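Local coordinates for protein esterase (Pelagibacterium halotolerans, PDB 5DWD) that probably hydrolyses carboxylic ester bonds, as a carboxylesterase of the alpha/beta-hydrolase superfamily, at residues Val44-Gly49 with Phe73-Ala78; Tyr89-Leu94 with Phe138-Met143; Gly149-Glu154 with Glu170-Glu175; Leu183-Asp188 with Asp230-Phe235; Asp190-Val195 with Ser220-Ala225. All blocks are in the same frame, centred on the assembly; numbering follows the deposited sequence.

Contact 1 (Val44-Gly49 with Phe73-Ala78)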
# COMPACT_ATOMS: atom_id res chain seq x y z
N VAL B 44 2.08 -15.84 -8.72
CA VAL B 44 0.65 -15.71 -8.66
C VAL B 44 0.09 -16.97 -7.99
O VAL B 44 0.26 -18.08 -8.52
CB VAL B 44 0.09 -15.45 -10.06
CG1 VAL B 44 -1.42 -15.58 -10.03
CG2 VAL B 44 0.46 -14.05 -10.55
N VAL B 45 -0.63 -16.76 -6.85
CA VAL B 45 -1.30 -17.85 -6.16
C VAL B 45 -2.78 -17.74 -6.52
O VAL B 45 -3.39 -16.68 -6.32
CB VAL B 45 -1.12 -17.72 -4.64
CG1 VAL B 45 -1.86 -18.76 -3.90
CG2 VAL B 45 0.39 -17.80 -4.31
N LEU B 46 -3.33 -18.84 -6.98
CA LEU B 46 -4.71 -18.88 -7.45
C LEU B 46 -5.54 -19.72 -6.53
O LEU B 46 -5.24 -20.85 -6.32
CB LEU B 46 -4.76 -19.56 -8.85
CG LEU B 46 -3.91 -18.90 -9.91
CD1 LEU B 46 -3.47 -19.86 -10.99
CD2 LEU B 46 -4.68 -17.74 -10.55
N LEU B 47 -6.66 -19.16 -6.02
CA LEU B 47 -7.49 -19.81 -4.99
C LEU B 47 -8.86 -20.13 -5.60
O LEU B 47 -9.65 -19.20 -5.95
CB LEU B 47 -7.63 -18.94 -3.76
CG LEU B 47 -6.34 -18.42 -3.10
CD1 LEU B 47 -6.70 -17.58 -1.87
CD2 LEU B 47 -5.47 -19.62 -2.71
N HIS B 48 -9.14 -21.43 -5.66
CA HIS B 48 -10.45 -21.92 -6.23
C HIS B 48 -11.67 -21.67 -5.36
O HIS B 48 -11.57 -21.36 -4.15
CB HIS B 48 -10.33 -23.38 -6.63
CG HIS B 48 -10.21 -24.31 -5.48
ND1 HIS B 48 -11.28 -24.61 -4.67
CD2 HIS B 48 -9.14 -24.96 -4.94
CE1 HIS B 48 -10.91 -25.47 -3.73
NE2 HIS B 48 -9.61 -25.64 -3.83
N GLY B 49 -12.85 -21.83 -5.98
CA GLY B 49 -14.10 -21.68 -5.28
C GLY B 49 -14.58 -22.95 -4.62
O GLY B 49 -14.00 -24.03 -4.75
N PHE B 73 3.14 -19.77 -11.23
CA PHE B 73 1.71 -19.87 -10.85
C PHE B 73 1.52 -21.09 -9.96
O PHE B 73 1.95 -22.20 -10.27
CB PHE B 73 0.84 -19.96 -12.09
CG PHE B 73 0.93 -18.77 -12.95
CD1 PHE B 73 1.94 -18.66 -13.96
CD2 PHE B 73 -0.00 -17.74 -12.83
CE1 PHE B 73 1.96 -17.46 -14.75
CE2 PHE B 73 0.08 -16.62 -13.57
CZ PHE B 73 1.06 -16.46 -14.54
N VAL B 74 0.72 -20.95 -8.90
CA VAL B 74 0.48 -22.05 -8.00
C VAL B 74 -1.03 -22.03 -7.70
O VAL B 74 -1.51 -20.93 -7.42
CB VAL B 74 1.23 -21.89 -6.69
CG1 VAL B 74 0.98 -23.02 -5.74
CG2 VAL B 74 2.75 -21.86 -6.95
N ALA B 75 -1.67 -23.20 -7.70
CA ALA B 75 -3.13 -23.28 -7.38
C ALA B 75 -3.37 -24.39 -6.35
O ALA B 75 -3.59 -25.54 -6.75
CB ALA B 75 -3.91 -23.60 -8.62
N PRO B 76 -3.32 -24.06 -5.05
CA PRO B 76 -3.51 -25.11 -4.04
C PRO B 76 -4.91 -25.62 -3.96
O PRO B 76 -5.88 -24.85 -4.16
CB PRO B 76 -3.14 -24.44 -2.75
CG PRO B 76 -3.31 -22.98 -3.04
CD PRO B 76 -3.01 -22.77 -4.46
N ASN B 77 -5.01 -26.91 -3.71
CA ASN B 77 -6.31 -27.44 -3.31
C ASN B 77 -6.62 -26.96 -1.89
O ASN B 77 -5.76 -26.99 -1.02
CB ASN B 77 -6.33 -28.95 -3.35
CG ASN B 77 -6.10 -29.50 -4.71
OD1 ASN B 77 -6.69 -29.04 -5.73
ND2 ASN B 77 -5.30 -30.58 -4.76
N ALA B 78 -7.87 -26.54 -1.62
CA ALA B 78 -8.29 -26.16 -0.31
C ALA B 78 -8.20 -27.41 0.61
O ALA B 78 -8.18 -28.53 0.13
CB ALA B 78 -9.71 -25.62 -0.39
O HOH W 1 -6.83 -23.04 -6.01
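V44 and V45 pair in parallel register with F73 and V74, the V44 and F73 side chains on one face of the sheet and those of V45 and V74 on the other. V74 gives its N-H to V44 O at 2.9 Å and takes the N-H of L46 on its own O at 2.8 Å. Past these bonds the strands part, and a water fills the gap, donating to L46 O and P76 O and accepting from H48 N. H48 then reaches back across. From CB, with CG between the backbone N and carbonyl carbon (chi1 69°), the imidazole turns its CD2 to P76 O at 3.4 Å. CE1 lies 3.6 Å from A78 CB, and NE2 accepts the backbone N-H of A78 at 3.0 Å, 18° out of the ring plane. On the far side of the ring ND1 donates to G49 O at 2.8 Å, so two bonds fix its rotation and ND1 carries the proton. At the other end, V44 CB lies 3.6 Å from F73 CD2, the two side chains pointing the same way. Strands 42-47 and 71-74, with helix 54-65 between them in sequence, form a beta-alpha-beta unit of the alpha/beta-hydrolase fold.

Contact 2 (Tyr89-Leu94 with Phe138-Met143)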
# COMPACT_ATOMS: atom_id res chain seq x y z
N TYR B 89 -13.06 -29.54 -3.43
CA TYR B 89 -12.57 -29.06 -2.15
C TYR B 89 -13.30 -27.80 -1.68
O TYR B 89 -13.92 -27.08 -2.51
CB TYR B 89 -11.06 -28.76 -2.26
CG TYR B 89 -10.24 -29.99 -2.62
CD1 TYR B 89 -9.95 -30.98 -1.69
CD2 TYR B 89 -9.92 -30.20 -3.97
CE1 TYR B 89 -9.20 -32.09 -2.08
CE2 TYR B 89 -9.19 -31.32 -4.38
CZ TYR B 89 -8.86 -32.27 -3.42
OH TYR B 89 -8.19 -33.37 -3.78
N GLU B 90 -13.21 -27.51 -0.39
CA GLU B 90 -13.75 -26.30 0.19
C GLU B 90 -12.75 -25.66 1.12
O GLU B 90 -11.98 -26.40 1.79
CB GLU B 90 -15.09 -26.56 0.95
CG GLU B 90 -14.92 -27.52 2.14
CD GLU B 90 -16.19 -27.96 2.83
OE1 GLU B 90 -17.23 -28.07 2.15
OE2 GLU B 90 -16.10 -28.21 4.10
N TRP B 91 -12.70 -24.33 1.15
CA TRP B 91 -11.89 -23.64 2.12
C TRP B 91 -12.56 -23.78 3.50
O TRP B 91 -11.89 -23.78 4.54
CB TRP B 91 -11.67 -22.14 1.73
CG TRP B 91 -10.90 -22.02 0.50
CD1 TRP B 91 -11.39 -21.86 -0.80
CD2 TRP B 91 -9.48 -22.18 0.38
NE1 TRP B 91 -10.33 -21.92 -1.65
CE2 TRP B 91 -9.17 -22.13 -0.98
CE3 TRP B 91 -8.45 -22.38 1.31
CZ2 TRP B 91 -7.87 -22.27 -1.46
CZ3 TRP B 91 -7.14 -22.52 0.83
CH2 TRP B 91 -6.87 -22.46 -0.54
N PHE B 92 -13.88 -23.81 3.48
CA PHE B 92 -14.69 -23.93 4.70
C PHE B 92 -16.07 -24.39 4.30
O PHE B 92 -16.46 -24.22 3.13
CB PHE B 92 -14.74 -22.65 5.54
CG PHE B 92 -15.14 -21.40 4.77
CD1 PHE B 92 -16.48 -21.06 4.58
CD2 PHE B 92 -14.18 -20.50 4.29
CE1 PHE B 92 -16.86 -19.91 3.91
CE2 PHE B 92 -14.56 -19.35 3.63
CZ PHE B 92 -15.91 -19.05 3.49
N PRO B 93 -16.81 -25.01 5.25
CA PRO B 93 -18.12 -25.59 4.90
C PRO B 93 -19.19 -24.54 4.81
O PRO B 93 -19.08 -23.41 5.36
CB PRO B 93 -18.41 -26.57 6.08
CG PRO B 93 -17.54 -26.12 7.15
CD PRO B 93 -16.34 -25.46 6.59
N LEU B 94 -20.19 -24.89 3.97
CA LEU B 94 -21.34 -24.07 3.77
C LEU B 94 -22.60 -24.89 3.96
O LEU B 94 -22.62 -26.08 3.62
CB LEU B 94 -21.38 -23.51 2.37
CG LEU B 94 -20.30 -22.44 2.03
CD1 LEU B 94 -20.40 -22.09 0.53
CD2 LEU B 94 -20.37 -21.23 2.92
N PHE B 138 -11.28 -16.87 -6.81
CA PHE B 138 -12.62 -16.88 -7.35
C PHE B 138 -13.60 -17.35 -6.29
O PHE B 138 -13.38 -18.39 -5.65
CB PHE B 138 -12.74 -17.81 -8.57
CG PHE B 138 -14.14 -17.93 -9.12
CD1 PHE B 138 -14.75 -16.88 -9.74
CD2 PHE B 138 -14.85 -19.10 -9.02
CE1 PHE B 138 -16.05 -16.97 -10.22
CE2 PHE B 138 -16.14 -19.22 -9.54
CZ PHE B 138 -16.76 -18.13 -10.11
N SER B 139 -14.69 -16.57 -6.12
CA SER B 139 -15.82 -16.96 -5.25
C SER B 139 -15.33 -17.15 -3.80
O SER B 139 -14.75 -16.22 -3.23
CB SER B 139 -16.50 -18.16 -5.87
OG SER B 139 -17.82 -18.31 -5.25
N GLN B 140 -15.50 -18.36 -3.24
CA GLN B 140 -14.99 -18.59 -1.87
C GLN B 140 -13.46 -18.31 -1.80
O GLN B 140 -12.97 -17.79 -0.83
CB GLN B 140 -15.26 -20.06 -1.44
CG GLN B 140 -14.96 -20.23 0.06
CD GLN B 140 -15.35 -21.64 0.56
OE1 GLN B 140 -14.72 -22.62 0.19
NE2 GLN B 140 -16.49 -21.74 1.20
N GLY B 141 -12.73 -18.60 -2.90
CA GLY B 141 -11.32 -18.27 -2.93
C GLY B 141 -11.04 -16.82 -2.93
O GLY B 141 -9.99 -16.38 -2.44
N ALA B 142 -11.92 -16.02 -3.56
CA ALA B 142 -11.81 -14.58 -3.52
C ALA B 142 -12.03 -14.05 -2.12
O ALA B 142 -11.37 -13.11 -1.66
CB ALA B 142 -12.78 -13.95 -4.54
N MET B 143 -12.97 -14.64 -1.41
CA MET B 143 -13.28 -14.25 -0.03
C MET B 143 -12.02 -14.51 0.81
O MET B 143 -11.65 -13.65 1.62
CB MET B 143 -14.47 -15.03 0.47
CG MET B 143 -15.78 -14.65 -0.20
SD MET B 143 -17.10 -15.77 0.35
CE MET B 143 -18.17 -15.68 -1.07
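Q140 reaches from the first turn of helix 140-149 to the 89-94 segment, and its side-chain amide carries most of the contact. Two hydrogen bonds make up the polar part. OE1 accepts the backbone N-H of W91 at 2.8 Å, the donor standing 40° above the amide plane rather than on a lone pair, while NE2 makes a weak bond to F92 O at 3.1 Å. Using both ends of the amide in this way fixes which is oxygen and which is nitrogen. The chain reaches so far because CG is anti to the backbone N (chi1 -170°) and CD continues extended.

The aromatic part belongs to F92, whose ring has NE2 over one face, 3.3 Å above the plane and offset toward the rim. Q140 CG makes an off-centre CH-pi contact with the same ring, 4.1 Å from its centroid. Looser van der Waals contacts finish the interface: L94 CG is 4.0 Å from Q140 NE2, and W91 NE1, which donates to H48 O, lies 4.0 Å from G141 CA. Replacing this glutamine by alanine is likely to leave W91 N without its acceptor, F92 O without its weak donor, and a gap beside the F92 ring. S139, directly before Q140, is hydrogen-bonded to H222, and S139 and G141 fit the GxSxG nucleophile elbow of alpha/beta hydrolases, consistent with S139 being the nucleophile.

Contact 3 (Gly149-Glu154 with Glu170-Glu175)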
# COMPACT_ATOMS: atom_id res chain seq x y z
N GLY B 149 -5.26 -12.06 2.73
CA GLY B 149 -4.33 -11.14 2.11
C GLY B 149 -4.17 -9.84 2.89
O GLY B 149 -3.10 -9.33 3.00
N LEU B 150 -5.27 -9.33 3.39
CA LEU B 150 -5.30 -8.02 4.07
C LEU B 150 -4.83 -8.15 5.49
O LEU B 150 -4.55 -7.12 6.10
CB LEU B 150 -6.68 -7.34 3.99
CG LEU B 150 -7.05 -7.00 2.55
CD1 LEU B 150 -8.46 -6.42 2.53
CD2 LEU B 150 -6.07 -6.04 1.85
N ARG B 151 -4.67 -9.36 5.96
CA ARG B 151 -4.14 -9.60 7.36
C ARG B 151 -2.64 -9.93 7.35
O ARG B 151 -2.07 -10.14 8.44
CB ARG B 151 -4.96 -10.66 8.02
CG ARG B 151 -6.35 -10.21 8.46
CD ARG B 151 -7.21 -11.37 9.03
NE ARG B 151 -8.45 -10.87 9.58
CZ ARG B 151 -9.50 -10.44 8.88
NH1 ARG B 151 -9.50 -10.45 7.52
NH2 ARG B 151 -10.58 -10.00 9.54
N LEU B 152 -2.00 -10.02 6.20
CA LEU B 152 -0.56 -10.24 6.13
C LEU B 152 0.20 -9.01 6.63
O LEU B 152 -0.10 -7.91 6.28
CB LEU B 152 -0.13 -10.51 4.69
CG LEU B 152 -0.60 -11.83 4.14
CD1 LEU B 152 -0.37 -11.87 2.65
CD2 LEU B 152 0.17 -12.96 4.81
N PRO B 153 1.25 -9.23 7.47
CA PRO B 153 1.98 -8.11 8.04
C PRO B 153 2.85 -7.37 7.01
O PRO B 153 3.14 -6.19 7.17
CB PRO B 153 2.83 -8.82 9.14
CG PRO B 153 3.07 -10.19 8.60
CD PRO B 153 1.75 -10.55 7.93
N GLU B 154 3.25 -8.03 5.93
CA GLU B 154 3.95 -7.33 4.85
C GLU B 154 3.08 -7.43 3.59
O GLU B 154 2.56 -8.52 3.34
CB GLU B 154 5.31 -7.95 4.61
CG GLU B 154 6.32 -7.48 5.65
CD GLU B 154 7.18 -8.60 6.15
OE1 GLU B 154 7.14 -8.87 7.38
OE2 GLU B 154 7.86 -9.22 5.28
N GLU B 170 -16.54 -5.48 9.77
CA GLU B 170 -16.15 -4.90 11.11
C GLU B 170 -14.85 -5.50 11.73
O GLU B 170 -13.99 -4.76 12.24
CB GLU B 170 -17.35 -4.95 12.11
N LYS B 171 -14.64 -6.79 11.63
CA LYS B 171 -13.39 -7.38 12.06
C LYS B 171 -12.21 -6.83 11.25
O LYS B 171 -11.12 -6.61 11.79
CB LYS B 171 -13.49 -8.91 11.97
CG LYS B 171 -12.69 -9.64 13.01
CD LYS B 171 -12.47 -11.11 12.69
CE LYS B 171 -13.71 -11.91 13.03
NZ LYS B 171 -13.76 -12.32 14.47
N LEU B 172 -12.45 -6.58 9.94
CA LEU B 172 -11.34 -6.16 9.04
C LEU B 172 -10.79 -4.79 9.44
O LEU B 172 -9.59 -4.52 9.46
CB LEU B 172 -11.84 -6.07 7.59
CG LEU B 172 -10.78 -5.70 6.57
CD1 LEU B 172 -9.64 -6.71 6.53
CD2 LEU B 172 -11.46 -5.55 5.19
N GLU B 173 -11.69 -3.89 9.74
CA GLU B 173 -11.32 -2.59 10.32
C GLU B 173 -10.25 -2.66 11.45
O GLU B 173 -9.28 -1.93 11.42
CB GLU B 173 -12.60 -1.89 10.82
CG GLU B 173 -12.56 -0.38 10.60
CD GLU B 173 -13.85 0.32 11.02
OE1 GLU B 173 -14.86 -0.38 11.29
OE2 GLU B 173 -13.85 1.57 11.07
N ALA B 174 -10.40 -3.62 12.36
CA ALA B 174 -9.53 -3.80 13.49
C ALA B 174 -8.33 -4.65 13.18
O ALA B 174 -7.34 -4.58 13.87
CB ALA B 174 -10.31 -4.42 14.65
N GLU B 175 -8.41 -5.48 12.14
CA GLU B 175 -7.39 -6.49 11.91
C GLU B 175 -6.53 -6.27 10.68
O GLU B 175 -5.55 -6.98 10.51
CB GLU B 175 -8.03 -7.86 11.83
CG GLU B 175 -8.70 -8.26 13.15
CD GLU B 175 -9.31 -9.65 13.21
OE1 GLU B 175 -9.39 -10.39 12.20
OE2 GLU B 175 -9.80 -9.99 14.31
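R151 and E175 form a salt bridge between the loop after helix 140-149 and the last turn of helix 169-175. The grip is side-on and goes to one atom: NE and NH2 both donate to E175 OE1, at 2.8 and 2.9 Å. That oxygen lies in the guanidinium plane, but the carboxylate is turned 88° to it, so NE meets the anti lone pair whereas NH2 comes from 39° above the carboxylate plane. The arginine chain is extended from CG to NE, which brings its head to the helix, and NH1 is tied back to Y147 O. Beneath this polar edge lies the buried part, where L172 CD1 rests 4.0 Å from L150 CB and 3.9 Å from R151 NH1. L172 gets there with CG anti to its backbone N (chi1 -178°).

Toward solvent the contact thins out. K171 brings its aliphatic CD within 3.8 Å of R151 NH2, but its chain bends at chi3 and chi4, and NZ ends in a salt bridge with E109. The pairing ties the turn between helix 140-149 and strand 158-162 to helix 169-175, which follows that strand, in the alternating strand-helix order of the alpha/beta-hydrolase fold.

Contact 4 (Leu183-Asp188 with Asp230-Phe235)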
# COMPACT_ATOMS: atom_id res chain seq x y z
N LEU B 183 -8.00 -5.33 -6.86
CA LEU B 183 -8.94 -5.26 -7.96
C LEU B 183 -10.08 -6.24 -7.73
O LEU B 183 -9.86 -7.47 -7.57
CB LEU B 183 -8.24 -5.66 -9.25
CG LEU B 183 -9.02 -5.83 -10.55
CD1 LEU B 183 -9.85 -4.60 -10.83
CD2 LEU B 183 -8.16 -6.24 -11.71
N LEU B 184 -11.31 -5.73 -7.70
CA LEU B 184 -12.52 -6.53 -7.60
C LEU B 184 -13.16 -6.64 -8.95
O LEU B 184 -13.26 -5.61 -9.64
CB LEU B 184 -13.52 -5.86 -6.66
CG LEU B 184 -12.98 -5.47 -5.26
CD1 LEU B 184 -13.97 -4.52 -4.56
CD2 LEU B 184 -12.67 -6.66 -4.38
N ILE B 185 -13.58 -7.86 -9.32
CA ILE B 185 -14.21 -8.10 -10.59
C ILE B 185 -15.41 -8.95 -10.33
O ILE B 185 -15.29 -9.99 -9.67
CB ILE B 185 -13.25 -8.88 -11.52
CG1 ILE B 185 -12.05 -7.97 -11.84
CG2 ILE B 185 -13.98 -9.33 -12.80
CD1 ILE B 185 -11.01 -8.60 -12.61
N HIS B 186 -16.59 -8.56 -10.88
CA HIS B 186 -17.80 -9.27 -10.49
C HIS B 186 -18.85 -9.15 -11.60
O HIS B 186 -18.97 -8.09 -12.13
CB HIS B 186 -18.32 -8.65 -9.14
CG HIS B 186 -19.10 -9.58 -8.28
ND1 HIS B 186 -18.81 -9.73 -6.95
CD2 HIS B 186 -20.09 -10.49 -8.53
CE1 HIS B 186 -19.61 -10.60 -6.40
NE2 HIS B 186 -20.39 -11.11 -7.33
N GLY B 187 -19.57 -10.21 -11.88
CA GLY B 187 -20.68 -10.20 -12.87
C GLY B 187 -21.97 -9.70 -12.32
O GLY B 187 -22.36 -10.00 -11.21
N ASP B 188 -22.65 -8.83 -13.09
CA ASP B 188 -23.88 -8.29 -12.51
C ASP B 188 -25.08 -9.15 -12.53
O ASP B 188 -25.99 -8.83 -11.79
CB ASP B 188 -24.28 -6.94 -13.08
CG ASP B 188 -24.42 -6.94 -14.51
OD1 ASP B 188 -24.46 -7.99 -15.15
OD2 ASP B 188 -24.56 -5.78 -15.00
N ASP B 230 -9.77 -9.94 -19.31
CA ASP B 230 -9.01 -8.83 -19.86
C ASP B 230 -8.68 -7.69 -18.89
O ASP B 230 -7.51 -7.22 -18.88
CB ASP B 230 -9.75 -8.29 -21.08
CG ASP B 230 -9.87 -9.36 -22.24
OD1 ASP B 230 -9.15 -10.41 -22.23
OD2 ASP B 230 -10.67 -9.12 -23.15
N THR B 231 -9.63 -7.29 -18.05
CA THR B 231 -9.40 -6.28 -16.99
C THR B 231 -8.25 -6.77 -16.06
O THR B 231 -7.34 -5.99 -15.75
CB THR B 231 -10.67 -5.96 -16.24
OG1 THR B 231 -11.64 -5.38 -17.16
CG2 THR B 231 -10.41 -5.05 -15.09
N ALA B 232 -8.33 -8.02 -15.62
CA ALA B 232 -7.30 -8.62 -14.76
C ALA B 232 -5.92 -8.68 -15.41
O ALA B 232 -4.94 -8.36 -14.80
CB ALA B 232 -7.70 -10.01 -14.22
N THR B 233 -5.89 -9.03 -16.67
CA THR B 233 -4.63 -9.14 -17.42
C THR B 233 -3.97 -7.77 -17.54
O THR B 233 -2.79 -7.60 -17.29
CB THR B 233 -4.84 -9.77 -18.83
OG1 THR B 233 -5.47 -11.04 -18.73
CG2 THR B 233 -3.50 -9.94 -19.54
N ALA B 234 -4.76 -6.76 -17.86
CA ALA B 234 -4.23 -5.42 -17.89
C ALA B 234 -3.72 -4.93 -16.56
O ALA B 234 -2.74 -4.21 -16.52
CB ALA B 234 -5.23 -4.49 -18.51
N PHE B 235 -4.41 -5.28 -15.46
CA PHE B 235 -3.95 -4.92 -14.15
C PHE B 235 -2.62 -5.63 -13.84
O PHE B 235 -1.72 -5.00 -13.30
CB PHE B 235 -5.03 -5.26 -13.13
CG PHE B 235 -4.70 -4.93 -11.69
CD1 PHE B 235 -4.66 -3.63 -11.23
CD2 PHE B 235 -4.47 -5.94 -10.74
CE1 PHE B 235 -4.44 -3.36 -9.87
CE2 PHE B 235 -4.27 -5.66 -9.40
CZ PHE B 235 -4.22 -4.37 -8.97
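L183 and I185, alternate residues of strand 182-187, next to the sheet's edge strand 212-217, point their side chains at the C-terminal helix, the strand-against-helix layering of the alpha/beta-hydrolase fold. Strand 183-187 and helix 230-235 run nearly antiparallel, at 169°, with their axes 9.7 Å apart at closest approach. No hydrogen bond crosses between them, and the whole contact is made by apolar groups.

The L183 and F235 side chains run alongside one another, pointing opposite ways. In both, CG is anti to the backbone N (chi1 173° and -179°), and the result is that the leucine lies over one face of the phenyl ring. Its CB stands 3.9 Å above the ring plane, offset toward the rim, in a CH-pi contact. Further out, the leucine branch CD2 reaches the root of the aromatic side chain, 3.6 Å from F235 CB, and its other neighbours are the backbone of A232 and the methyl of T231.

Two residues along the strand, I185 takes over. Its CG1 branch carries CD1 toward the helix, where the small A232 side chain allows a close approach. W64 of helix 54-65 and F162 of strand 158-162 also touch A232, while H215 touches T231, whose hydroxyl is bound to D227 O. At the end of the isoleucine, CD1 lies 3.9 Å from A232 CB and 4.4 Å from T231 CG2.

Contact 5 (Asp190-Val195 with Ser220-Ala225)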
# COMPACT_ATOMS: atom_id res chain seq x y z
N ASP B 190 -24.89 -12.24 -11.39
CA ASP B 190 -24.55 -13.33 -10.51
C ASP B 190 -25.59 -13.54 -9.45
O ASP B 190 -25.82 -12.62 -8.68
CB ASP B 190 -23.22 -12.93 -9.85
CG ASP B 190 -22.54 -14.07 -9.12
OD1 ASP B 190 -23.20 -14.98 -8.60
OD2 ASP B 190 -21.28 -14.01 -9.04
N ASP B 191 -26.21 -14.72 -9.39
CA ASP B 191 -27.19 -15.02 -8.37
C ASP B 191 -26.66 -15.95 -7.31
O ASP B 191 -27.37 -16.36 -6.42
CB ASP B 191 -28.42 -15.68 -9.01
CG ASP B 191 -29.38 -14.67 -9.54
OD1 ASP B 191 -29.54 -13.57 -8.95
OD2 ASP B 191 -30.04 -15.04 -10.55
N VAL B 192 -25.37 -16.28 -7.39
CA VAL B 192 -24.76 -17.16 -6.44
C VAL B 192 -24.10 -16.35 -5.34
O VAL B 192 -24.37 -16.57 -4.16
CB VAL B 192 -23.71 -18.06 -7.15
CG1 VAL B 192 -23.03 -18.98 -6.16
CG2 VAL B 192 -24.44 -18.88 -8.24
N VAL B 193 -23.23 -15.42 -5.72
CA VAL B 193 -22.71 -14.38 -4.85
C VAL B 193 -23.12 -13.11 -5.55
O VAL B 193 -22.52 -12.66 -6.52
CB VAL B 193 -21.19 -14.40 -4.75
CG1 VAL B 193 -20.73 -13.22 -3.90
CG2 VAL B 193 -20.73 -15.72 -4.17
N PRO B 194 -24.21 -12.45 -5.10
CA PRO B 194 -24.66 -11.30 -5.84
C PRO B 194 -23.68 -10.11 -5.79
O PRO B 194 -22.83 -10.03 -4.89
CB PRO B 194 -25.99 -10.93 -5.16
CG PRO B 194 -26.47 -12.26 -4.59
CD PRO B 194 -25.19 -12.98 -4.13
N VAL B 195 -23.69 -9.37 -6.87
CA VAL B 195 -22.77 -8.29 -7.22
C VAL B 195 -22.61 -7.24 -6.12
O VAL B 195 -21.55 -6.58 -5.98
CB VAL B 195 -23.08 -7.67 -8.61
CG1 VAL B 195 -24.35 -6.82 -8.57
CG2 VAL B 195 -21.91 -6.91 -9.15
N SER B 220 -22.96 -11.00 -17.15
CA SER B 220 -22.35 -12.25 -16.82
C SER B 220 -22.71 -12.68 -15.37
O SER B 220 -22.92 -11.82 -14.52
CB SER B 220 -20.84 -12.04 -16.99
OG SER B 220 -20.09 -13.17 -16.53
N GLY B 221 -22.74 -14.01 -15.13
CA GLY B 221 -23.12 -14.55 -13.83
C GLY B 221 -21.84 -14.97 -13.08
O GLY B 221 -20.85 -14.23 -13.04
N HIS B 222 -21.96 -16.11 -12.41
CA HIS B 222 -20.95 -16.59 -11.43
C HIS B 222 -19.87 -17.32 -12.21
O HIS B 222 -19.79 -18.55 -12.25
CB HIS B 222 -21.57 -17.41 -10.31
CG HIS B 222 -20.69 -17.56 -9.10
ND1 HIS B 222 -20.34 -16.50 -8.33
CD2 HIS B 222 -20.08 -18.67 -8.52
CE1 HIS B 222 -19.55 -16.90 -7.34
NE2 HIS B 222 -19.41 -18.20 -7.42
N THR B 223 -19.04 -16.52 -12.81
CA THR B 223 -17.90 -16.99 -13.63
C THR B 223 -16.91 -15.84 -13.84
O THR B 223 -17.13 -14.76 -13.31
CB THR B 223 -18.41 -17.52 -14.97
OG1 THR B 223 -17.38 -18.18 -15.64
CG2 THR B 223 -18.98 -16.39 -15.80
N ILE B 224 -15.84 -16.09 -14.58
CA ILE B 224 -14.95 -15.04 -15.05
C ILE B 224 -15.25 -14.81 -16.55
O ILE B 224 -15.05 -15.77 -17.36
CB ILE B 224 -13.47 -15.44 -14.85
CG1 ILE B 224 -13.20 -15.72 -13.37
CG2 ILE B 224 -12.57 -14.37 -15.40
CD1 ILE B 224 -11.77 -16.05 -12.98
N ALA B 225 -15.83 -13.65 -16.81
CA ALA B 225 -16.27 -13.21 -18.17
C ALA B 225 -14.98 -12.83 -18.91
O ALA B 225 -13.97 -12.45 -18.31
CB ALA B 225 -17.23 -12.07 -18.12
O HOH W 2 -19.62 -12.92 -10.88
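D190 opens the 190-195 segment with a carboxylate directed at H222. Its CG is anti to the backbone N (chi1 -167°), and OD2 accepts the ND1 proton of H222 at 2.8 Å in a nearly straight bond, 169° at the hydrogen. The oxygen lies in the imidazole plane and is approached on its syn side, with the carboxylate turned 62° from the ring. A water bridges OD2 to G221 O.

The second oxygen is held by the loop itself. V192 N donates to OD1 at 2.8 Å, an Asx turn, and V193 N adds a bond at 2.9 Å from above the carboxylate plane. With both oxygens engaged, the carboxylate is fixed in its rotation. An asparagine here would probably either leave H222 ND1 without its acceptor, if the NH2 faced the ring, or, if it faced the loop, set it against the amides of V192 and V193.

Next, V192 puts its CB over one face of the H222 ring, a CH-pi contact 3.9 Å from the centroid, and V193 CG2 comes within 3.6 Å of CE1. H222 NE2 is hydrogen-bonded to S139 OG, so the three side chains have the charge-relay geometry of a Ser-His-Asp triad, probably the catalytic one. V192 also lines the pocket occupied by the bound polyether.

The two loops follow neighbouring parallel strands, 182-187 and 212-217, and lead into helices 196-207 and 226-239, while the ring of F138, at the end of strand 133-138, meets that of H222.

How the contacts relate
From the N terminus, contact 1 closes the first loop, round helix 54-65, and sets two neighbouring strands side by side. Contact 2 follows in series, its loop spanning helix 101-126 and strand 133-138, and it touches contact 1 where W91 NE1 meets H48 O and where F138 N meets L47 O. Contact 3 closes a short loop round strand 158-162 and stands apart from the others. Contact 4 closes the last long loop, joining strand 182-187 to helix 226-239, and contact 5 lies wholly within it; H186 NE2 to V193 O connects the two. No loops cross. Contacts 2 and 5 meet through S139 and H222, bringing distant parts of the chain together at the probable active site.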